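PDB 2BOY: 3-chlorocatechol 1,2-dioxygenase from Rhodococcus opacus, which probably catalyses the ferric iron-dependent intradiol ring cleavage of catechols such as 3-chlorocatechol, a step in the breakdown of aromatic compounds. Local coordinates for residues 84-87 / 92-95; 101-106 / 208-213; 107-112 / 149-154; 115-120 / 249-254. All coordinates share one frame; numbering follows the deposited sequence.

Contact 1: residues 84-87 / 92-95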
loop_
_atom_site.group_PDB
_atom_site.type_symbol
_atom_site.label_atom_id
_atom_site.label_comp_id
_atom_site.label_asym_id
_atom_site.label_seq_id
_atom_site.Cartn_x
_atom_site.Cartn_y
_atom_site.Cartn_z
ATOM N N PRO A 84 -31.938 5.931 -10.615
ATOM C CA PRO A 84 -33.393 5.994 -10.806
ATOM C C PRO A 84 -34.006 4.644 -11.208
ATOM O O PRO A 84 -33.402 3.853 -11.943
ATOM C CB PRO A 84 -33.558 7.043 -11.915
ATOM C CG PRO A 84 -32.223 7.008 -12.656
ATOM C CD PRO A 84 -31.202 6.757 -11.604
ATOM N N GLU A 85 -35.185 4.361 -10.687
ATOM C CA GLU A 85 -35.985 3.217 -11.136
ATOM C C GLU A 85 -36.496 3.594 -12.520
ATOM O O GLU A 85 -37.169 4.618 -12.683
ATOM C CB GLU A 85 -37.181 2.985 -10.205
ATOM C CG GLU A 85 -36.853 3.189 -8.721
ATOM C CD GLU A 85 -37.931 2.642 -7.775
ATOM O OE1 GLU A 85 -39.127 2.748 -8.128
ATOM O OE2 GLU A 85 -37.574 2.100 -6.686
ATOM N N LEU A 86 -36.112 2.819 -13.528
ATOM C CA LEU A 86 -36.472 3.153 -14.918
ATOM C C LEU A 86 -37.916 2.750 -15.167
ATOM O O LEU A 86 -38.448 1.895 -14.473
ATOM C CB LEU A 86 -35.552 2.392 -15.882
ATOM C CG LEU A 86 -34.062 2.633 -15.685
ATOM C CD1 LEU A 86 -33.234 1.884 -16.758
ATOM C CD2 LEU A 86 -33.712 4.107 -15.688
ATOM N N SER A 87 -38.555 3.347 -16.160
ATOM C CA SER A 87 -39.938 2.975 -16.458
ATOM C C SER A 87 -40.008 2.282 -17.812
ATOM O O SER A 87 -39.167 2.520 -18.707
ATOM C CB SER A 87 -40.812 4.233 -16.481
ATOM O OG SER A 87 -40.210 5.221 -17.332
ATOM N N MET A 92 -31.782 3.268 -20.348
ATOM C CA MET A 92 -30.772 3.854 -19.479
ATOM C C MET A 92 -30.747 5.377 -19.653
ATOM O O MET A 92 -31.028 5.854 -20.778
ATOM C CB MET A 92 -29.378 3.283 -19.795
ATOM C CG MET A 92 -29.203 1.753 -19.465
ATOM S SD MET A 92 -29.408 1.414 -17.698
ATOM C CE MET A 92 -27.841 1.955 -17.058
ATOM N N PRO A 93 -30.480 6.129 -18.574
ATOM C CA PRO A 93 -30.444 7.602 -18.663
ATOM C C PRO A 93 -29.371 8.078 -19.623
ATOM O O PRO A 93 -28.181 7.742 -19.453
ATOM C CB PRO A 93 -30.216 8.059 -17.213
ATOM C CG PRO A 93 -30.844 6.915 -16.352
ATOM C CD PRO A 93 -30.364 5.656 -17.166
ATOM N N MET A 94 -29.828 8.760 -20.696
ATOM C CA MET A 94 -28.938 9.179 -21.761
ATOM C C MET A 94 -29.298 10.614 -22.169
ATOM O O MET A 94 -30.441 11.043 -22.010
ATOM C CB MET A 94 -29.128 8.253 -22.974
ATOM C CG MET A 94 -28.571 6.883 -22.740
ATOM S SD MET A 94 -28.694 5.802 -24.131
ATOM C CE MET A 94 -30.383 5.333 -24.017
ATOM N N ARG A 95 -28.329 11.332 -22.716
ATOM C CA ARG A 95 -28.582 12.706 -23.142
ATOM C C ARG A 95 -29.372 12.691 -24.445
ATOM O O ARG A 95 -29.339 11.696 -25.159
ATOM C CB ARG A 95 -27.260 13.447 -23.342
ATOM C CG ARG A 95 -26.598 13.733 -21.965
ATOM C CD ARG A 95 -25.107 13.988 -22.032
ATOM N NE ARG A 95 -24.292 12.806 -22.350
ATOM C CZ ARG A 95 -22.966 12.794 -22.240
ATOM N NH1 ARG A 95 -22.323 13.894 -21.841
ATOM N NH2 ARG A 95 -22.267 11.711 -22.531
#
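Leu86 provides two of the three meetings in this wholly apolar contact by dividing its two methyl groups between two neighbouring residues. CD1 of Leu86 lies 4.0 Å from the sulfur SD of Met92, while CD2 of Leu86 sits 4.0 Å from CD of Pro93, with the side chains of Leu86 and Pro93 at about a right angle. Met92 starts away from the other segment at its CB, but the first two torsions of its chain (chi1 -67°, chi2 -62°) fold it back and leave the sulfur beside the leucine. The third meeting joins two rings: CG of Pro84 comes within 3.9 Å of CG of Pro93, at an oblique angle. Pro93 is therefore touched twice, by a ring carbon of Pro84 and by a methyl of Leu86.

Both segments belong to the long irregular connection between helix 56-64 and strand 102-110, which doubles back on itself here against the beta-sheet core of the intradiol dioxygenase fold.

Backbone hydrogen bonds tie them to their surroundings: Pro84 and Leu86 share Lys148 as a partner, whereas Met92 pairs with Arg160 and Pro93 with Phe145. Leu159 receives both Leu86 and Met92, and the Met92 side chain lies about 9 Å from those of the iron ligands Tyr133 and His193.

Contact 2: residues 101-106 / 208-213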
loop_
_atom_site.group_PDB
_atom_site.type_symbol
_atom_site.label_atom_id
_atom_site.label_comp_id
_atom_site.label_asym_id
_atom_site.label_seq_id
_atom_site.Cartn_x
_atom_site.Cartn_y
_atom_site.Cartn_z
ATOM N N ASP A 101 -23.456 3.289 -30.546
ATOM C CA ASP A 101 -24.316 2.311 -31.170
ATOM C C ASP A 101 -25.392 1.889 -30.164
ATOM O O ASP A 101 -25.056 1.608 -29.015
ATOM C CB ASP A 101 -23.486 1.079 -31.564
ATOM C CG ASP A 101 -22.363 1.409 -32.565
ATOM O OD1 ASP A 101 -22.603 2.233 -33.461
ATOM O OD2 ASP A 101 -21.232 0.897 -32.514
ATOM N N THR A 102 -26.652 1.854 -30.593
ATOM C CA THR A 102 -27.777 1.420 -29.748
ATOM C C THR A 102 -27.646 -0.050 -29.438
ATOM O O THR A 102 -27.320 -0.851 -30.318
ATOM C CB THR A 102 -29.120 1.679 -30.465
ATOM O OG1 THR A 102 -29.336 3.094 -30.526
ATOM C CG2 THR A 102 -30.287 1.195 -29.595
ATOM N N LEU A 103 -27.882 -0.402 -28.175
ATOM C CA LEU A 103 -27.817 -1.775 -27.744
ATOM C C LEU A 103 -29.152 -2.139 -27.118
ATOM O O LEU A 103 -29.616 -1.423 -26.198
ATOM C CB LEU A 103 -26.706 -1.967 -26.677
ATOM C CG LEU A 103 -26.650 -3.396 -26.099
ATOM C CD1 LEU A 103 -26.320 -4.446 -27.187
ATOM C CD2 LEU A 103 -25.658 -3.489 -24.900
ATOM N N ILE A 104 -29.742 -3.245 -27.564
ATOM C CA ILE A 104 -30.958 -3.774 -26.922
ATOM C C ILE A 104 -30.548 -5.014 -26.181
ATOM O O ILE A 104 -30.058 -6.000 -26.785
ATOM C CB ILE A 104 -32.097 -4.059 -27.927
ATOM C CG1 ILE A 104 -32.384 -2.809 -28.794
ATOM C CG2 ILE A 104 -33.331 -4.581 -27.211
ATOM C CD1 ILE A 104 -32.761 -1.531 -28.018
ATOM N N PHE A 105 -30.744 -4.970 -24.862
ATOM C CA PHE A 105 -30.283 -6.060 -23.989
ATOM C C PHE A 105 -31.503 -6.816 -23.450
ATOM O O PHE A 105 -32.379 -6.204 -22.831
ATOM C CB PHE A 105 -29.389 -5.505 -22.860
ATOM C CG PHE A 105 -28.856 -6.569 -21.924
ATOM C CD1 PHE A 105 -29.706 -7.208 -21.021
ATOM C CD2 PHE A 105 -27.505 -6.924 -21.948
ATOM C CE1 PHE A 105 -29.242 -8.219 -20.143
ATOM C CE2 PHE A 105 -26.996 -7.908 -21.056
ATOM C CZ PHE A 105 -27.901 -8.577 -20.168
ATOM N N ARG A 106 -31.611 -8.106 -23.776
ATOM C CA ARG A 106 -32.745 -8.920 -23.330
ATOM C C ARG A 106 -32.238 -9.794 -22.196
ATOM O O ARG A 106 -31.399 -10.700 -22.410
ATOM C CB ARG A 106 -33.265 -9.793 -24.493
ATOM C CG ARG A 106 -33.776 -8.955 -25.670
ATOM C CD ARG A 106 -34.238 -9.782 -26.905
ATOM N NE ARG A 106 -34.513 -8.905 -28.075
ATOM C CZ ARG A 106 -35.531 -8.064 -28.115
ATOM N NH1 ARG A 106 -36.336 -8.026 -27.064
ATOM N NH2 ARG A 106 -35.761 -7.295 -29.190
ATOM N N LEU A 208 -20.710 -7.852 -17.723
ATOM C CA LEU A 208 -20.806 -8.577 -19.001
ATOM C C LEU A 208 -19.994 -7.802 -20.034
ATOM O O LEU A 208 -20.054 -6.596 -20.046
ATOM C CB LEU A 208 -22.278 -8.694 -19.442
ATOM C CG LEU A 208 -23.128 -9.513 -18.443
ATOM C CD1 LEU A 208 -24.620 -9.435 -18.750
ATOM C CD2 LEU A 208 -22.651 -10.978 -18.390
ATOM N N TYR A 209 -19.236 -8.515 -20.847
ATOM C CA TYR A 209 -18.288 -7.963 -21.816
ATOM C C TYR A 209 -18.775 -8.319 -23.218
ATOM O O TYR A 209 -19.735 -9.055 -23.360
ATOM C CB TYR A 209 -16.935 -8.608 -21.594
ATOM C CG TYR A 209 -16.418 -8.453 -20.179
ATOM C CD1 TYR A 209 -16.626 -9.449 -19.231
ATOM C CD2 TYR A 209 -15.711 -7.301 -19.803
ATOM C CE1 TYR A 209 -16.171 -9.296 -17.929
ATOM C CE2 TYR A 209 -15.251 -7.138 -18.497
ATOM C CZ TYR A 209 -15.483 -8.143 -17.577
ATOM O OH TYR A 209 -15.013 -8.008 -16.290
ATOM N N PHE A 210 -18.142 -7.781 -24.252
ATOM C CA PHE A 210 -18.606 -7.968 -25.652
ATOM C C PHE A 210 -17.546 -8.788 -26.383
ATOM O O PHE A 210 -16.380 -8.386 -26.405
ATOM C CB PHE A 210 -18.835 -6.607 -26.272
ATOM C CG PHE A 210 -19.867 -5.807 -25.551
ATOM C CD1 PHE A 210 -19.510 -4.895 -24.567
ATOM C CD2 PHE A 210 -21.221 -6.038 -25.787
ATOM C CE1 PHE A 210 -20.470 -4.213 -23.874
ATOM C CE2 PHE A 210 -22.187 -5.344 -25.089
ATOM C CZ PHE A 210 -21.809 -4.430 -24.132
ATOM N N GLU A 211 -17.948 -9.967 -26.869
ATOM C CA GLU A 211 -17.097 -10.973 -27.537
ATOM C C GLU A 211 -16.025 -10.360 -28.435
ATOM O O GLU A 211 -14.849 -10.702 -28.385
ATOM C CB GLU A 211 -17.982 -11.779 -28.481
ATOM C CG GLU A 211 -17.952 -13.251 -28.213
ATOM C CD GLU A 211 -19.162 -13.926 -28.785
ATOM O OE1 GLU A 211 -19.704 -13.435 -29.807
ATOM O OE2 GLU A 211 -19.568 -14.932 -28.188
ATOM N N ASN A 212 -16.476 -9.434 -29.257
ATOM C CA ASN A 212 -15.668 -8.888 -30.331
ATOM C C ASN A 212 -14.772 -7.728 -29.870
ATOM O O ASN A 212 -14.022 -7.173 -30.665
ATOM C CB ASN A 212 -16.643 -8.435 -31.426
ATOM C CG ASN A 212 -18.123 -8.796 -31.079
ATOM O OD1 ASN A 212 -18.885 -9.247 -31.951
ATOM N ND2 ASN A 212 -18.517 -8.612 -29.796
ATOM N N GLY A 213 -14.829 -7.394 -28.583
ATOM C CA GLY A 213 -14.278 -6.135 -28.106
ATOM C C GLY A 213 -12.782 -6.190 -27.873
ATOM O O GLY A 213 -12.217 -7.239 -27.579
#
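This is a buried, wholly apolar contact in which Leu103 and Phe105 of strand 102-110 meet Phe210 and Leu208 of strand 204-210 across the interior of the beta fold. The backbones stay far apart, with 11.0 Å between CA of Phe105 and CA of Leu208, and only side chains of the two segments touch. In each of the two pairs a leucine methyl meets the edge of a phenyl ring, near the ring plane. CD1 of Leu208 touches CE2 of Phe105 at 3.6 Å and lies almost as close to CZ of the same ring. The second pair reverses the roles of the strands, CD2 of Leu103 facing CE2 of Phe210 at 3.9 Å.

Such side-chain contact between strands that are not sheet neighbours is how the layers of a beta sandwich or flattened barrel close on each other. With CG opposite the backbone N (chi1 -179°), the Phe105 ring extends into this interior, where it also meets Trp194. Phe210 closes its strand and opens a type I turn, in which Gly213 N donates to Phe210 O over 2.9 Å. The Phe210 side chain touches Ala190 and lies about 6 Å from that of the iron ligand His191.

Contact 3: residues 107-112 / 149-154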
loop_
_atom_site.group_PDB
_atom_site.type_symbol
_atom_site.label_atom_id
_atom_site.label_comp_id
_atom_site.label_asym_id
_atom_site.label_seq_id
_atom_site.Cartn_x
_atom_site.Cartn_y
_atom_site.Cartn_z
ATOM N N GLY A 107 -32.731 -9.520 -20.979
ATOM C CA GLY A 107 -32.304 -10.237 -19.790
ATOM C C GLY A 107 -33.334 -11.242 -19.305
ATOM O O GLY A 107 -34.547 -11.096 -19.542
ATOM N N GLU A 108 -32.848 -12.278 -18.630
ATOM C CA GLU A 108 -33.723 -13.211 -17.941
ATOM C C GLU A 108 -32.985 -13.569 -16.648
ATOM O O GLU A 108 -31.732 -13.703 -16.638
ATOM C CB GLU A 108 -33.971 -14.489 -18.798
ATOM C CG GLU A 108 -34.999 -15.463 -18.164
ATOM C CD GLU A 108 -35.123 -16.806 -18.884
ATOM O OE1 GLU A 108 -34.119 -17.269 -19.486
ATOM O OE2 GLU A 108 -36.218 -17.420 -18.795
ATOM N N VAL A 109 -33.748 -13.734 -15.575
ATOM C CA VAL A 109 -33.204 -14.204 -14.306
ATOM C C VAL A 109 -34.015 -15.433 -13.875
ATOM O O VAL A 109 -35.252 -15.346 -13.801
ATOM C CB VAL A 109 -33.231 -13.146 -13.166
ATOM C CG1 VAL A 109 -32.480 -13.715 -11.913
ATOM C CG2 VAL A 109 -32.616 -11.741 -13.605
ATOM N N VAL A 110 -33.310 -16.542 -13.618
ATOM C CA VAL A 110 -33.960 -17.796 -13.194
ATOM C C VAL A 110 -33.409 -18.251 -11.839
ATOM O O VAL A 110 -32.381 -17.743 -11.408
ATOM C CB VAL A 110 -33.747 -18.893 -14.228
ATOM C CG1 VAL A 110 -34.401 -18.502 -15.599
ATOM C CG2 VAL A 110 -32.213 -19.294 -14.365
ATOM N N ASP A 111 -34.082 -19.204 -11.166
ATOM C CA ASP A 111 -33.516 -19.783 -9.955
ATOM C C ASP A 111 -32.699 -21.034 -10.326
ATOM O O ASP A 111 -32.562 -21.363 -11.506
ATOM C CB ASP A 111 -34.614 -20.070 -8.918
ATOM C CG ASP A 111 -35.645 -21.083 -9.402
ATOM O OD1 ASP A 111 -35.338 -21.897 -10.299
ATOM O OD2 ASP A 111 -36.807 -21.125 -8.933
ATOM N N GLN A 112 -32.196 -21.744 -9.335
ATOM C CA GLN A 112 -31.340 -22.882 -9.621
ATOM C C GLN A 112 -32.068 -24.072 -10.230
ATOM O O GLN A 112 -31.402 -24.919 -10.815
ATOM C CB GLN A 112 -30.392 -23.251 -8.447
ATOM C CG GLN A 112 -31.049 -23.402 -7.108
ATOM C CD GLN A 112 -30.232 -22.797 -5.943
ATOM O OE1 GLN A 112 -29.006 -22.999 -5.829
ATOM N NE2 GLN A 112 -30.925 -22.098 -5.058
ATOM N N ILE A 149 -33.837 -1.648 -12.664
ATOM C CA ILE A 149 -34.964 -2.294 -13.324
ATOM C C ILE A 149 -35.367 -3.535 -12.529
ATOM O O ILE A 149 -34.676 -3.936 -11.562
ATOM C CB ILE A 149 -34.555 -2.705 -14.722
ATOM C CG1 ILE A 149 -33.249 -3.467 -14.634
ATOM C CG2 ILE A 149 -34.321 -1.455 -15.593
ATOM C CD1 ILE A 149 -32.926 -4.279 -15.829
ATOM N N ARG A 150 -36.502 -4.110 -12.911
ATOM C CA ARG A 150 -37.061 -5.270 -12.215
ATOM C C ARG A 150 -37.382 -6.310 -13.272
ATOM O O ARG A 150 -37.836 -5.927 -14.350
ATOM C CB ARG A 150 -38.384 -4.898 -11.537
ATOM C CG ARG A 150 -38.276 -4.005 -10.308
ATOM C CD ARG A 150 -39.667 -3.510 -9.876
ATOM N NE ARG A 150 -39.894 -3.500 -8.424
ATOM C CZ ARG A 150 -40.397 -4.519 -7.734
ATOM N NH1 ARG A 150 -40.678 -5.668 -8.336
ATOM N NH2 ARG A 150 -40.600 -4.398 -6.426
ATOM N N THR A 151 -37.209 -7.604 -12.982
ATOM C CA THR A 151 -37.734 -8.626 -13.887
ATOM C C THR A 151 -39.251 -8.640 -13.773
ATOM O O THR A 151 -39.806 -8.335 -12.677
ATOM C CB THR A 151 -37.210 -10.039 -13.571
ATOM O OG1 THR A 151 -37.470 -10.386 -12.189
ATOM C CG2 THR A 151 -35.668 -10.097 -13.751
ATOM N N ASP A 152 -39.894 -9.039 -14.869
ATOM C CA ASP A 152 -41.351 -9.125 -14.931
ATOM C C ASP A 152 -41.811 -10.491 -14.418
ATOM O O ASP A 152 -40.995 -11.237 -13.851
ATOM C CB ASP A 152 -41.849 -8.817 -16.360
ATOM C CG ASP A 152 -41.391 -9.822 -17.400
ATOM O OD1 ASP A 152 -41.026 -11.013 -17.088
ATOM O OD2 ASP A 152 -41.364 -9.491 -18.627
ATOM N N GLU A 153 -43.088 -10.833 -14.613
ATOM C CA GLU A 153 -43.634 -12.154 -14.209
ATOM C C GLU A 153 -42.930 -13.328 -14.849
ATOM O O GLU A 153 -42.988 -14.473 -14.364
ATOM C CB GLU A 153 -45.100 -12.253 -14.654
ATOM C CG GLU A 153 -45.999 -11.389 -13.814
ATOM C CD GLU A 153 -47.472 -11.646 -14.123
ATOM O OE1 GLU A 153 -47.853 -12.430 -15.069
ATOM O OE2 GLU A 153 -48.243 -11.053 -13.381
ATOM N N ASN A 154 -42.321 -13.089 -15.988
ATOM C CA ASN A 154 -41.606 -14.161 -16.648
ATOM C C ASN A 154 -40.120 -14.154 -16.360
ATOM O O ASN A 154 -39.385 -14.881 -16.994
ATOM C CB ASN A 154 -41.848 -14.107 -18.155
ATOM C CG ASN A 154 -43.330 -14.243 -18.498
ATOM O OD1 ASN A 154 -44.030 -15.072 -17.918
ATOM N ND2 ASN A 154 -43.806 -13.430 -19.431
HETATM O O HOH W 1 -39.124 -16.934 -18.745
#
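Val109 meets Thr151 from its CB outward: CB of Val109 lies 3.9 Å from CG2 of Thr151, and its branch CG2 presses on the same methyl at 3.5 Å, tighter than a usual carbon-carbon contact. The two side chains are at about a right angle to each other. The other branch, CG1, is directed opposite the backbone N (chi1 -174°) and leaves Thr151 behind, turning instead to the side chain of Leu251. Phe249 and Val120 also touch this valine, which is thus buried on several flanks.

Beyond this apolar meeting, a water links Glu108 to the end of segment 149-154 at the surface. It donates to OE2 of Glu108 at 2.9 Å and to O of Asn154 at 2.7 Å, bridging two acceptors that could not bond each other directly. The carboxylate of Glu108 has Arg156 as a further, weak ionic partner.

Asn154 is positioned by the turn it belongs to. Its backbone N donates to OD1 of Asp152 over 2.7 Å, a bent bond (133°) that arrives from above the carboxylate plane; Arg156 N bonds the same oxygen. The aspartate thus forms an Asx turn, in the short connection that carries the chain from strand 146-150 to strand 156-162, the antiparallel neighbour of strand 102-110.

Contact 4: residues 115-120 / 249-254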
loop_
_atom_site.group_PDB
_atom_site.type_symbol
_atom_site.label_atom_id
_atom_site.label_comp_id
_atom_site.label_asym_id
_atom_site.label_seq_id
_atom_site.Cartn_x
_atom_site.Cartn_y
_atom_site.Cartn_z
ATOM N N ALA A 115 -36.365 -22.034 -13.196
ATOM C CA ALA A 115 -37.648 -21.348 -13.226
ATOM C C ALA A 115 -37.429 -19.846 -13.103
ATOM O O ALA A 115 -36.526 -19.411 -12.378
ATOM C CB ALA A 115 -38.558 -21.837 -12.073
ATOM N N PRO A 116 -38.264 -19.056 -13.778
ATOM C CA PRO A 116 -38.163 -17.582 -13.744
ATOM C C PRO A 116 -38.330 -16.997 -12.343
ATOM O O PRO A 116 -39.104 -17.506 -11.508
ATOM C CB PRO A 116 -39.332 -17.111 -14.619
ATOM C CG PRO A 116 -39.745 -18.307 -15.413
ATOM C CD PRO A 116 -39.406 -19.522 -14.582
ATOM N N LEU A 117 -37.572 -15.933 -12.080
ATOM C CA LEU A 117 -37.696 -15.187 -10.840
ATOM C C LEU A 117 -38.239 -13.820 -11.183
ATOM O O LEU A 117 -37.603 -13.054 -11.929
ATOM C CB LEU A 117 -36.335 -15.064 -10.122
ATOM C CG LEU A 117 -35.831 -16.348 -9.418
ATOM C CD1 LEU A 117 -34.398 -16.200 -8.888
ATOM C CD2 LEU A 117 -36.809 -16.685 -8.239
ATOM N N ALA A 118 -39.432 -13.523 -10.683
ATOM C CA ALA A 118 -40.053 -12.207 -10.879
ATOM C C ALA A 118 -39.620 -11.217 -9.790
ATOM O O ALA A 118 -39.271 -11.621 -8.691
ATOM C CB ALA A 118 -41.599 -12.349 -10.894
ATOM N N ASP A 119 -39.671 -9.925 -10.093
ATOM C CA ASP A 119 -39.381 -8.855 -9.143
ATOM C C ASP A 119 -37.948 -8.908 -8.605
ATOM O O ASP A 119 -37.691 -8.512 -7.475
ATOM C CB ASP A 119 -40.386 -8.909 -7.981
ATOM C CG ASP A 119 -41.809 -8.612 -8.456
ATOM O OD1 ASP A 119 -42.004 -7.551 -9.074
ATOM O OD2 ASP A 119 -42.764 -9.398 -8.286
ATOM N N VAL A 120 -37.029 -9.459 -9.392
ATOM C CA VAL A 120 -35.605 -9.325 -9.088
ATOM C C VAL A 120 -35.244 -7.889 -9.395
ATOM O O VAL A 120 -35.697 -7.351 -10.415
ATOM C CB VAL A 120 -34.745 -10.312 -9.945
ATOM C CG1 VAL A 120 -33.245 -10.104 -9.722
ATOM C CG2 VAL A 120 -35.153 -11.772 -9.627
ATOM N N PHE A 249 -29.249 -14.742 -16.258
ATOM C CA PHE A 249 -28.647 -14.747 -14.929
ATOM C C PHE A 249 -29.325 -15.807 -14.036
ATOM O O PHE A 249 -30.522 -16.078 -14.176
ATOM C CB PHE A 249 -28.865 -13.409 -14.215
ATOM C CG PHE A 249 -28.323 -12.182 -14.969
ATOM C CD1 PHE A 249 -29.166 -11.439 -15.781
ATOM C CD2 PHE A 249 -27.017 -11.732 -14.750
ATOM C CE1 PHE A 249 -28.721 -10.269 -16.429
ATOM C CE2 PHE A 249 -26.551 -10.567 -15.416
ATOM C CZ PHE A 249 -27.434 -9.842 -16.221
ATOM N N THR A 250 -28.558 -16.394 -13.127
ATOM C CA THR A 250 -29.135 -17.336 -12.150
ATOM C C THR A 250 -28.862 -16.870 -10.731
ATOM O O THR A 250 -27.738 -16.488 -10.426
ATOM C CB THR A 250 -28.600 -18.738 -12.341
ATOM O OG1 THR A 250 -28.940 -19.204 -13.656
ATOM C CG2 THR A 250 -29.349 -19.735 -11.389
ATOM N N LEU A 251 -29.886 -16.907 -9.872
ATOM C CA LEU A 251 -29.687 -16.664 -8.439
ATOM C C LEU A 251 -29.944 -17.957 -7.652
ATOM O O LEU A 251 -30.832 -18.749 -8.013
ATOM C CB LEU A 251 -30.630 -15.568 -7.926
ATOM C CG LEU A 251 -30.586 -14.127 -8.505
ATOM C CD1 LEU A 251 -31.454 -13.144 -7.716
ATOM C CD2 LEU A 251 -29.105 -13.663 -8.521
ATOM N N GLY A 252 -29.203 -18.138 -6.557
ATOM C CA GLY A 252 -29.373 -19.324 -5.732
ATOM C C GLY A 252 -29.977 -18.889 -4.419
ATOM O O GLY A 252 -29.728 -17.786 -3.963
ATOM N N LYS A 253 -30.771 -19.761 -3.804
ATOM C CA LYS A 253 -31.475 -19.406 -2.571
ATOM C C LYS A 253 -30.527 -19.201 -1.420
ATOM O O LYS A 253 -29.466 -19.805 -1.368
ATOM C CB LYS A 253 -32.506 -20.488 -2.201
ATOM C CG LYS A 253 -33.715 -20.504 -3.122
ATOM C CD LYS A 253 -34.985 -20.766 -2.314
ATOM C CE LYS A 253 -36.181 -21.053 -3.217
ATOM N NZ LYS A 253 -37.062 -22.132 -2.631
ATOM N N VAL A 254 -30.914 -18.339 -0.490
ATOM C CA VAL A 254 -30.186 -18.155 0.776
ATOM C C VAL A 254 -30.162 -19.481 1.566
ATOM O O VAL A 254 -31.081 -20.303 1.429
ATOM C CB VAL A 254 -30.839 -17.000 1.590
ATOM C CG1 VAL A 254 -30.736 -17.203 3.106
ATOM C CG2 VAL A 254 -30.272 -15.606 1.135
ATOM O OXT VAL A 254 -29.208 -19.764 2.311
#
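Leu117 and Val120, the two residues of segment 115-120 that touch Leu251, also hold one polar atom between them, the hydroxyl OG1 of Thr151. The carbonyl oxygen of Leu117 is hydrogen-bonded to this hydroxyl, and the backbone N-H of Val120 donates to the same atom. A single threonine hydroxyl thereby serves a carbonyl and an amide of the loop, and fixes the bend between them. The bend itself turns on Asp119, whose backbone takes up a left-handed conformation (phi 61°, psi 28°).

Held in this way, the loop offers two apolar side chains to Leu251. CD1 of Leu117 packs obliquely against CB of Leu251 at 3.9 Å, near the root of that side chain. Farther out, CG1 of Val120 and CD1 of Leu251 approach tip to tip at 4.1 Å. Leu251 thus spans both loop residues, one meeting it at the base and the other at the end. No hydrogen bond joins the two segments, so their direct contact is apolar; Ile196 and Leu204 supply further cover for Leu251.

The tail beyond it is held by polar groups: Arg68 NH1 forms a salt bridge with the terminal OXT of Val254 and also bonds Lys253 O. The whole is a loop between strands 102-110 and 121-125 packed against the chain that follows the last strand, 241-250, at the periphery of the beta fold of the intradiol dioxygenase family.

Contacts 2 to 4 involve one mixed beta-sheet, while contact 1 lies in the loop leading to it. Contact 1 closes first along the chain and precedes contact 2; contact 3 falls wholly between the two segments of contact 2, and contact 4 alternates with both of these. Contacts 2 and 3 use successive parts of strand 102-110, with centres 19 Å apart. Contacts 3 and 4 are close neighbours, their centres 6 Å apart, and sit away from the iron site. Contact 4 also reaches contact 2 through Phe249, which touches Leu208, while Ile149 of contact 3 packs on Leu86 of contact 1. Contacts 2, 3 and 4 thus join the neighbouring strands 102-110 and 241-250 and the loops at their ends.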